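Local coordinates for protein activator of 2-hydroxyisocaproyl-CoA dehydratase (Clostridium difficile, PDB 4EHU) that uses ATP hydrolysis to drive the transfer of one electron from its [4Fe-4S] cluster to (R)-2-hydroxyisocaproyl-CoA dehydratase during leucine fermentation, at residues K59-G64 / K75-L80; M1-L6 / G247-A252; S145-I150 / A217-I222. All blocks are in the same frame, centred on the assembly; numbering follows the deposited sequence.

Contact 1: residues K59-G64 / K75-L80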
loop_
_atom_site.group_PDB
_atom_site.type_symbol
_atom_site.label_atom_id
_atom_site.label_comp_id
_atom_site.label_asym_id
_atom_site.label_seq_id
_atom_site.Cartn_x
_atom_site.Cartn_y
_atom_site.Cartn_z
ATOM N N LYS A 59 -38.580 11.057 0.889
ATOM C CA LYS A 59 -37.579 10.575 -0.063
ATOM C C LYS A 59 -36.301 10.159 0.664
ATOM O O LYS A 59 -35.917 10.761 1.678
ATOM C CB LYS A 59 -37.207 11.652 -1.089
ATOM C CG LYS A 59 -38.365 12.124 -1.966
ATOM C CD LYS A 59 -38.771 11.093 -3.000
ATOM C CE LYS A 59 -39.799 11.681 -3.963
ATOM N NZ LYS A 59 -40.268 10.716 -5.002
ATOM N N VAL A 60 -35.663 9.129 0.130
ATOM C CA VAL A 60 -34.396 8.628 0.631
ATOM C C VAL A 60 -33.394 8.606 -0.508
ATOM O O VAL A 60 -33.697 8.108 -1.585
ATOM C CB VAL A 60 -34.537 7.185 1.162
ATOM C CG1 VAL A 60 -33.184 6.659 1.648
ATOM C CG2 VAL A 60 -35.580 7.124 2.270
ATOM N N VAL A 61 -32.202 9.147 -0.277
ATOM C CA VAL A 61 -31.118 9.029 -1.255
ATOM C C VAL A 61 -29.936 8.327 -0.608
ATOM O O VAL A 61 -29.597 8.599 0.542
ATOM C CB VAL A 61 -30.670 10.405 -1.795
ATOM C CG1 VAL A 61 -29.340 10.290 -2.560
ATOM C CG2 VAL A 61 -31.766 11.022 -2.672
ATOM N N VAL A 62 -29.309 7.420 -1.354
ATOM C CA VAL A 62 -28.122 6.732 -0.866
ATOM C C VAL A 62 -26.924 7.062 -1.742
ATOM O O VAL A 62 -27.041 7.223 -2.957
ATOM C CB VAL A 62 -28.346 5.204 -0.813
ATOM C CG1 VAL A 62 -28.546 4.644 -2.214
ATOM C CG2 VAL A 62 -27.181 4.516 -0.124
ATOM N N THR A 63 -25.772 7.164 -1.101
ATOM C CA THR A 63 -24.532 7.501 -1.785
ATOM C C THR A 63 -23.419 6.631 -1.224
ATOM O O THR A 63 -23.653 5.820 -0.334
ATOM C CB THR A 63 -24.210 9.002 -1.617
ATOM O OG1 THR A 63 -23.131 9.388 -2.483
ATOM C CG2 THR A 63 -23.851 9.331 -0.182
ATOM N N GLY A 64 -22.221 6.785 -1.768
ATOM C CA GLY A 64 -21.051 6.068 -1.281
ATOM C C GLY A 64 -20.747 4.828 -2.102
ATOM O O GLY A 64 -21.488 4.464 -3.007
ATOM N N LYS A 75 -33.204 7.430 -4.953
ATOM C CA LYS A 75 -32.116 7.645 -5.893
ATOM C C LYS A 75 -30.824 7.146 -5.262
ATOM O O LYS A 75 -30.674 7.142 -4.032
ATOM C CB LYS A 75 -31.953 9.131 -6.239
ATOM C CG LYS A 75 -33.103 9.759 -6.980
ATOM C CD LYS A 75 -33.163 9.297 -8.414
ATOM C CE LYS A 75 -34.414 9.837 -9.098
ATOM N NZ LYS A 75 -34.514 9.416 -10.521
ATOM N N GLN A 76 -29.905 6.711 -6.108
ATOM C CA GLN A 76 -28.537 6.461 -5.692
ATOM C C GLN A 76 -27.686 7.486 -6.413
ATOM O O GLN A 76 -27.701 7.540 -7.636
ATOM C CB GLN A 76 -28.121 5.048 -6.093
ATOM C CG GLN A 76 -29.000 3.981 -5.489
ATOM C CD GLN A 76 -29.224 2.818 -6.430
ATOM O OE1 GLN A 76 -29.409 2.999 -7.636
ATOM N NE2 GLN A 76 -29.194 1.611 -5.887
ATOM N N ILE A 77 -26.916 8.281 -5.676
ATOM C CA ILE A 77 -26.226 9.420 -6.290
ATOM C C ILE A 77 -24.764 9.414 -5.926
ATOM O O ILE A 77 -24.408 9.049 -4.822
ATOM C CB ILE A 77 -26.858 10.771 -5.859
ATOM C CG1 ILE A 77 -28.311 10.859 -6.355
ATOM C CG2 ILE A 77 -26.081 11.945 -6.416
ATOM C CD1 ILE A 77 -29.051 12.070 -5.796
ATOM N N SER A 78 -23.938 9.814 -6.881
ATOM C CA SER A 78 -22.486 9.968 -6.686
ATOM C C SER A 78 -22.094 10.673 -5.371
ATOM O O SER A 78 -22.672 11.701 -4.992
ATOM C CB SER A 78 -21.931 10.777 -7.857
ATOM O OG SER A 78 -20.599 11.205 -7.613
ATOM N N GLU A 79 -21.081 10.138 -4.693
ATOM C CA GLU A 79 -20.600 10.782 -3.471
ATOM C C GLU A 79 -19.836 12.065 -3.764
ATOM O O GLU A 79 -19.676 12.901 -2.863
ATOM C CB GLU A 79 -19.750 9.831 -2.624
ATOM C CG GLU A 79 -18.377 9.546 -3.190
ATOM C CD GLU A 79 -17.831 8.201 -2.723
ATOM O OE1 GLU A 79 -16.832 8.198 -1.963
ATOM O OE2 GLU A 79 -18.374 7.150 -3.154
ATOM N N LEU A 80 -19.382 12.268 -4.998
ATOM C CA LEU A 80 -18.775 13.559 -5.327
ATOM C C LEU A 80 -19.859 14.611 -5.248
ATOM O O LEU A 80 -19.673 15.686 -4.659
ATOM C CB LEU A 80 -18.169 13.599 -6.724
ATOM C CG LEU A 80 -16.875 12.810 -6.962
ATOM C CD1 LEU A 80 -16.988 11.359 -6.519
ATOM C CD2 LEU A 80 -16.488 12.893 -8.448
#
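The hydroxyl of Thr63 gives the shortest polar bond here: OG1 donates to Ile77 O at 2.7 Å, with the donor tilted 22° from the carbonyl plane. It continues, by way of a side chain, the parallel pairing of strand 57-63 with strand 75-76, the edge strand of the first five-stranded sheet of the actin fold. Threonine can do this because OG1 lies anti to the backbone N (chi1 -170°), which carries the hydroxyl across to the chain that is leaving the sheet.

Before that point the backbones do the work. Val62 N reaches Lys75 O at 3.0 Å, Val62 O takes Ile77 N at 2.9 Å, and the bond from Lys75 N to Val60 O is weak. Val62 is thus gripped on both its N-H and its carbonyl, while the CA of Gln76 also brings a hydrogen to Val62 O.

The two faces of the pairing differ. On one, Val61 CG1 meets Ile77 CD1 at 3.7 Å, and helix 243-261 covers this patch with Ala248, Ala252 and Tyr251. On the other, Val62 CG1 runs beside Gln76 CG, pointing the same way; the amide beyond turns off to donate to Tyr70 O.

Past Ile77 the chain enters helix 79-90, where Ser78 OG caps the N-H of Leu80. Glu79, in the nucleotide pocket, forms a salt bridge with Lys106 through OE1, while its OE2 rests 3.4 Å from Gly64 CA.

Contact 2: residues M1-L6 / G247-A252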
loop_
_atom_site.group_PDB
_atom_site.type_symbol
_atom_site.label_atom_id
_atom_site.label_comp_id
_atom_site.label_asym_id
_atom_site.label_seq_id
_atom_site.Cartn_x
_atom_site.Cartn_y
_atom_site.Cartn_z
ATOM N N MET A 1 -41.955 18.088 6.263
ATOM C CA MET A 1 -41.566 16.822 5.581
ATOM C C MET A 1 -40.205 16.390 6.097
ATOM O O MET A 1 -39.426 17.217 6.559
ATOM C CB MET A 1 -41.479 17.025 4.064
ATOM C CG MET A 1 -40.135 17.636 3.607
ATOM S SD MET A 1 -39.798 17.349 1.859
ATOM C CE MET A 1 -41.316 17.974 1.135
ATOM N N TYR A 2 -39.912 15.099 6.018
ATOM C CA TYR A 2 -38.562 14.618 6.316
ATOM C C TYR A 2 -37.971 13.929 5.109
ATOM O O TYR A 2 -38.672 13.232 4.382
ATOM C CB TYR A 2 -38.585 13.636 7.484
ATOM C CG TYR A 2 -39.090 14.238 8.766
ATOM C CD1 TYR A 2 -38.226 14.900 9.626
ATOM C CD2 TYR A 2 -40.445 14.162 9.113
ATOM C CE1 TYR A 2 -38.682 15.459 10.807
ATOM C CE2 TYR A 2 -40.902 14.715 10.284
ATOM C CZ TYR A 2 -40.019 15.365 11.128
ATOM O OH TYR A 2 -40.477 15.922 12.298
ATOM N N THR A 3 -36.674 14.116 4.890
ATOM C CA THR A 3 -35.949 13.300 3.926
ATOM C C THR A 3 -34.736 12.675 4.606
ATOM O O THR A 3 -34.325 13.114 5.675
ATOM C CB THR A 3 -35.509 14.118 2.713
ATOM O OG1 THR A 3 -34.639 15.182 3.132
ATOM C CG2 THR A 3 -36.764 14.674 1.984
ATOM N N MET A 4 -34.183 11.640 3.993
ATOM C CA MET A 4 -33.048 10.930 4.578
ATOM C C MET A 4 -31.938 10.734 3.557
ATOM O O MET A 4 -32.200 10.448 2.396
ATOM C CB MET A 4 -33.500 9.562 5.087
ATOM C CG MET A 4 -32.408 8.778 5.787
ATOM S SD MET A 4 -33.027 7.252 6.515
ATOM C CE MET A 4 -33.675 7.853 8.074
ATOM N N GLY A 5 -30.699 10.896 4.019
ATOM C CA GLY A 5 -29.508 10.593 3.242
ATOM C C GLY A 5 -28.706 9.494 3.926
ATOM O O GLY A 5 -28.534 9.517 5.139
ATOM N N LEU A 6 -28.249 8.520 3.148
ATOM C CA LEU A 6 -27.393 7.452 3.651
ATOM C C LEU A 6 -26.114 7.463 2.838
ATOM O O LEU A 6 -26.166 7.541 1.619
ATOM C CB LEU A 6 -28.076 6.091 3.507
ATOM C CG LEU A 6 -29.292 5.835 4.396
ATOM C CD1 LEU A 6 -29.929 4.503 4.027
ATOM C CD2 LEU A 6 -28.900 5.864 5.866
ATOM N N GLY A 247 -25.556 15.686 2.054
ATOM C CA GLY A 247 -25.763 15.999 0.654
ATOM C C GLY A 247 -26.837 15.102 0.066
ATOM O O GLY A 247 -27.721 15.557 -0.658
ATOM N N ALA A 248 -26.773 13.823 0.398
ATOM C CA ALA A 248 -27.815 12.882 -0.035
ATOM C C ALA A 248 -29.204 13.320 0.468
ATOM O O ALA A 248 -30.195 13.280 -0.275
ATOM C CB ALA A 248 -27.490 11.456 0.441
ATOM N N ALA A 249 -29.285 13.753 1.724
ATOM C CA ALA A 249 -30.575 14.165 2.297
ATOM C C ALA A 249 -31.112 15.400 1.567
ATOM O O ALA A 249 -32.310 15.566 1.407
ATOM C CB ALA A 249 -30.437 14.436 3.806
ATOM N N LEU A 250 -30.210 16.256 1.104
ATOM C CA LEU A 250 -30.594 17.464 0.389
ATOM C C LEU A 250 -31.063 17.125 -1.025
ATOM O O LEU A 250 -32.032 17.713 -1.520
ATOM C CB LEU A 250 -29.420 18.445 0.339
ATOM C CG LEU A 250 -29.176 19.180 1.651
ATOM C CD1 LEU A 250 -27.733 19.726 1.694
ATOM C CD2 LEU A 250 -30.188 20.301 1.809
ATOM N N TYR A 251 -30.396 16.182 -1.684
ATOM C CA TYR A 251 -30.883 15.722 -2.981
ATOM C C TYR A 251 -32.222 15.034 -2.792
ATOM O O TYR A 251 -33.063 15.078 -3.674
ATOM C CB TYR A 251 -29.914 14.771 -3.673
ATOM C CG TYR A 251 -28.780 15.499 -4.328
ATOM C CD1 TYR A 251 -29.018 16.443 -5.315
ATOM C CD2 TYR A 251 -27.465 15.261 -3.947
ATOM C CE1 TYR A 251 -27.996 17.135 -5.893
ATOM C CE2 TYR A 251 -26.441 15.922 -4.538
ATOM C CZ TYR A 251 -26.700 16.869 -5.505
ATOM O OH TYR A 251 -25.653 17.547 -6.092
ATOM N N ALA A 252 -32.414 14.399 -1.644
ATOM C CA ALA A 252 -33.690 13.733 -1.364
ATOM C C ALA A 252 -34.792 14.775 -1.221
ATOM O O ALA A 252 -35.922 14.570 -1.677
ATOM C CB ALA A 252 -33.570 12.889 -0.099
#
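Thr3 OG1 donates to Ala249 O at 2.9 Å, the one hydrogen bond between residues 1-6 of strand 2-8 and residues 247-252 of helix 243-261. The hydroxyl comes in well off the line of the carbonyl, with a C=O...donor angle of 133°, and out of the carbonyl plane. Thr3 chi1, 60°, sets OG1 between the backbone N and the carbonyl carbon, facing the helix, and turns CG2 toward the carbonyl end of Ala252. The rest of the first shell is alanine methyl groups against Thr3 CB and the strand backbone. Ala252 CB sits against Thr3 CB at 3.6 Å and close to Met4 O, Ala248 CB lies over Gly5 CA, also at 3.6 Å, and Ala249 CB abuts Gly5 N.

Gly5 is what lets the two elements come so near. With no side chain on the helix-facing side, its CA approaches Ala249 N to 3.5 Å, and Gly5 CA lies 3.8 Å from Ala249 CA. The helix offers Ala248, Ala249 and Ala252, so small residues meet from both elements and the segment axes close to 5.7 Å while running at 141° to each other. The helical bonds from Tyr251 N to Gly247 O and from Ala252 N to Ala248 O keep this turn regular.

Strand alternation sends Met4 and Leu6 the other way, onto helix 38-50, where they meet Leu43, Leu46 and Val42. The sheet of this actin-like domain is therefore packed between two helices at this point. Strand 2-8 is central in it, bonded to antiparallel strand 13-19 along one edge and to parallel strand 57-63 along the other, with the late helix 243-261 laid over Thr3 and Gly5.

Contact 3: residues S145-I150 / A217-I222. With ANP (phosphoaminophosphonic acid-adenylate ester), chain D.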
loop_
_atom_site.group_PDB
_atom_site.type_symbol
_atom_site.label_atom_id
_atom_site.label_comp_id
_atom_site.label_asym_id
_atom_site.label_seq_id
_atom_site.Cartn_x
_atom_site.Cartn_y
_atom_site.Cartn_z
ATOM N N SER A 145 -9.254 7.909 17.503
ATOM C CA SER A 145 -9.884 9.140 18.009
ATOM C C SER A 145 -8.962 9.965 18.909
ATOM O O SER A 145 -9.270 11.120 19.199
ATOM C CB SER A 145 -11.181 8.818 18.757
ATOM O OG SER A 145 -10.910 8.148 19.977
ATOM N N GLU A 146 -7.865 9.367 19.372
ATOM C CA GLU A 146 -6.931 10.077 20.249
ATOM C C GLU A 146 -5.732 10.660 19.504
ATOM O O GLU A 146 -4.974 11.429 20.102
ATOM C CB GLU A 146 -6.387 9.147 21.339
ATOM C CG GLU A 146 -7.434 8.372 22.121
ATOM C CD GLU A 146 -6.840 7.163 22.836
ATOM O OE1 GLU A 146 -7.373 6.045 22.664
ATOM O OE2 GLU A 146 -5.837 7.328 23.566
ATOM N N LEU A 147 -5.529 10.279 18.237
ATOM C CA LEU A 147 -4.330 10.702 17.501
ATOM C C LEU A 147 -4.174 12.222 17.438
ATOM O O LEU A 147 -3.077 12.736 17.616
ATOM C CB LEU A 147 -4.343 10.140 16.072
ATOM C CG LEU A 147 -4.298 8.611 15.986
ATOM C CD1 LEU A 147 -4.400 8.164 14.506
ATOM C CD2 LEU A 147 -3.027 8.051 16.615
ATOM N N GLY A 148 -5.259 12.933 17.158
ATOM C CA GLY A 148 -5.197 14.372 16.987
ATOM C C GLY A 148 -4.665 15.047 18.240
ATOM O O GLY A 148 -3.769 15.895 18.186
ATOM N N SER A 149 -5.221 14.666 19.384
ATOM C CA SER A 149 -4.869 15.304 20.645
ATOM C C SER A 149 -3.436 14.928 21.027
ATOM O O SER A 149 -2.674 15.764 21.529
ATOM C CB SER A 149 -5.859 14.882 21.733
ATOM O OG SER A 149 -5.452 15.335 23.019
ATOM N N ILE A 150 -3.058 13.677 20.788
ATOM C CA ILE A 150 -1.710 13.230 21.139
ATOM C C ILE A 150 -0.688 14.032 20.345
ATOM O O ILE A 150 0.326 14.490 20.895
ATOM C CB ILE A 150 -1.542 11.730 20.877
ATOM C CG1 ILE A 150 -2.273 10.954 21.979
ATOM C CG2 ILE A 150 -0.052 11.342 20.828
ATOM C CD1 ILE A 150 -2.532 9.500 21.639
ATOM N N ALA A 217 -11.086 13.702 8.722
ATOM C CA ALA A 217 -11.103 15.126 9.109
ATOM C C ALA A 217 -11.477 15.341 10.578
ATOM O O ALA A 217 -11.334 16.451 11.109
ATOM C CB ALA A 217 -12.046 15.916 8.208
ATOM N N ARG A 218 -11.974 14.296 11.237
ATOM C CA ARG A 218 -12.192 14.359 12.676
ATOM C C ARG A 218 -10.865 14.345 13.451
ATOM O O ARG A 218 -10.859 14.643 14.645
ATOM C CB ARG A 218 -13.056 13.192 13.146
ATOM C CG ARG A 218 -14.445 13.205 12.547
ATOM C CD ARG A 218 -15.211 11.966 12.957
ATOM N NE ARG A 218 -15.588 11.974 14.361
ATOM C CZ ARG A 218 -16.203 10.953 14.946
ATOM N NH1 ARG A 218 -16.477 9.851 14.244
ATOM N NH2 ARG A 218 -16.536 11.024 16.221
ATOM N N ASN A 219 -9.775 13.970 12.781
ATOM C CA ASN A 219 -8.437 13.956 13.391
ATOM C C ASN A 219 -7.807 15.333 13.235
ATOM O O ASN A 219 -7.391 15.705 12.147
ATOM C CB ASN A 219 -7.583 12.887 12.693
ATOM C CG ASN A 219 -6.201 12.777 13.286
ATOM O OD1 ASN A 219 -5.662 13.750 13.807
ATOM N ND2 ASN A 219 -5.628 11.594 13.220
ATOM N N SER A 220 -7.769 16.107 14.325
ATOM C CA SER A 220 -7.293 17.486 14.252
ATOM C C SER A 220 -5.840 17.534 13.846
ATOM O O SER A 220 -5.411 18.522 13.278
ATOM C CB SER A 220 -7.467 18.191 15.600
ATOM O OG SER A 220 -6.650 17.569 16.570
ATOM N N GLY A 221 -5.098 16.463 14.117
ATOM C CA GLY A 221 -3.700 16.376 13.716
ATOM C C GLY A 221 -3.538 16.328 12.217
ATOM O O GLY A 221 -2.605 16.898 11.653
ATOM N N ILE A 222 -4.440 15.607 11.548
ATOM C CA ILE A 222 -4.412 15.552 10.089
ATOM C C ILE A 222 -4.804 16.907 9.512
ATOM O O ILE A 222 -4.187 17.373 8.553
ATOM C CB ILE A 222 -5.348 14.473 9.555
ATOM C CG1 ILE A 222 -4.803 13.081 9.919
ATOM C CG2 ILE A 222 -5.518 14.640 8.031
ATOM C CD1 ILE A 222 -3.532 12.652 9.138
HETATM P PG ANP D . -14.510 5.856 1.501
HETATM O O1G ANP D . -15.262 4.803 0.696
HETATM O O2G ANP D . -15.137 7.213 1.301
HETATM O O3G ANP D . -13.054 5.848 1.247
HETATM P PB ANP D . -15.796 5.949 4.243
HETATM O O1B ANP D . -16.502 4.827 4.958
HETATM O O2B ANP D . -16.684 7.056 3.673
HETATM N N3B ANP D . -14.703 5.255 3.097
HETATM P PA ANP D . -15.199 7.811 6.393
HETATM O O1A ANP D . -16.419 7.371 7.123
HETATM O O2A ANP D . -15.154 9.131 5.656
HETATM O O3A ANP D . -14.799 6.672 5.310
HETATM O "O5'" ANP D . -13.889 7.760 7.323
HETATM C "C5'" ANP D . -13.463 6.523 7.903
HETATM C "C4'" ANP D . -12.303 6.802 8.854
HETATM O "O4'" ANP D . -12.281 8.027 9.571
HETATM C "C3'" ANP D . -11.426 5.742 9.494
HETATM O "O3'" ANP D . -10.628 5.070 8.510
HETATM C "C2'" ANP D . -10.632 6.551 10.526
HETATM O "O2'" ANP D . -9.252 6.715 10.155
HETATM C "C1'" ANP D . -11.295 7.926 10.604
HETATM N N9 ANP D . -12.023 8.162 11.865
HETATM C C8 ANP D . -13.211 7.635 12.226
HETATM N N7 ANP D . -13.604 8.120 13.430
HETATM C C5 ANP D . -12.637 8.982 13.833
HETATM C C6 ANP D . -12.417 9.848 14.993
HETATM N N6 ANP D . -13.330 9.860 15.994
HETATM N N1 ANP D . -11.289 10.602 15.020
HETATM C C2 ANP D . -10.386 10.592 14.028
HETATM N N3 ANP D . -10.519 9.816 12.942
HETATM C C4 ANP D . -11.607 9.018 12.796
#
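Beside the adenine end of the nucleotide pocket, Leu147 and Gly148 of helix 147-151 meet Asn219 and Ser220 at the start of helix 220-230. Asn219 is the N-cap of that second helix. With CG anti to its own backbone N (chi1 -178°), its amide is swung back over the first turn, and OD1 accepts from Ile222 N at 3.2 Å and, weakly, from Gly221 N. The Ile222 N-H arrives from above the carbonyl plane, 68° out of it, rather than on a lone pair.

The same amide is the wedge between the helices. OD1 touches Gly148 CA at 3.3 Å, while ND2 lies 3.4 Å from Leu147 CB, the two side chains crossing at a slant. Ser220 OG comes to 3.5 Å from Gly148 CA. Glycines face each other here, with Gly148 and Gly221 CA atoms 4.1 Å apart. Arg224, one turn on in helix 220-230, bonds Gly148 O and, weakly, Ser220 OG, linking that helix to Gly148.

Ser145, Arg218 and Asn219 reach the base of the bound ATP analogue. Ser145 CA approaches N1 of the nucleotide at 3.6 Å from one face. Arg218 covers the opposite face, its guanidinium turned flat to the exocyclic N6, which lies 3.2 Å above the guanidinium plane; Gln241 OE1 holds NH1.

The two segments thus meet by packing of the Asn219 amide and Ser220 hydroxyl against Leu147 and Gly148, without a hydrogen bond between them, and the base is probably held between Ser145 and Arg218 by van der Waals contact, the guanidinium charge perhaps adding to it.

In the fold
Contacts 1 and 2 belong to one sheet. Their centres are 9 Å apart, strands 2-8 and 57-63 are neighbours joined by backbone bonds between Leu6 and both Val61 and Thr63, and helix 243-261 covers both. Contact 3 lies on the other side of the chain's centre, its centre 28 Å from that of contact 1 and 29 Å from that of contact 2, among the helices beside the adenine. Along the chain, contact 2 encloses the others, with contact 1 closing before contact 3 opens. The nucleotide spans the interval: Glu79 of contact 1 touches it from one side, and Ser145 and Arg218 of contact 3 hold its base, consistent with the two-lobed nucleotide cleft of actin-fold ATPases.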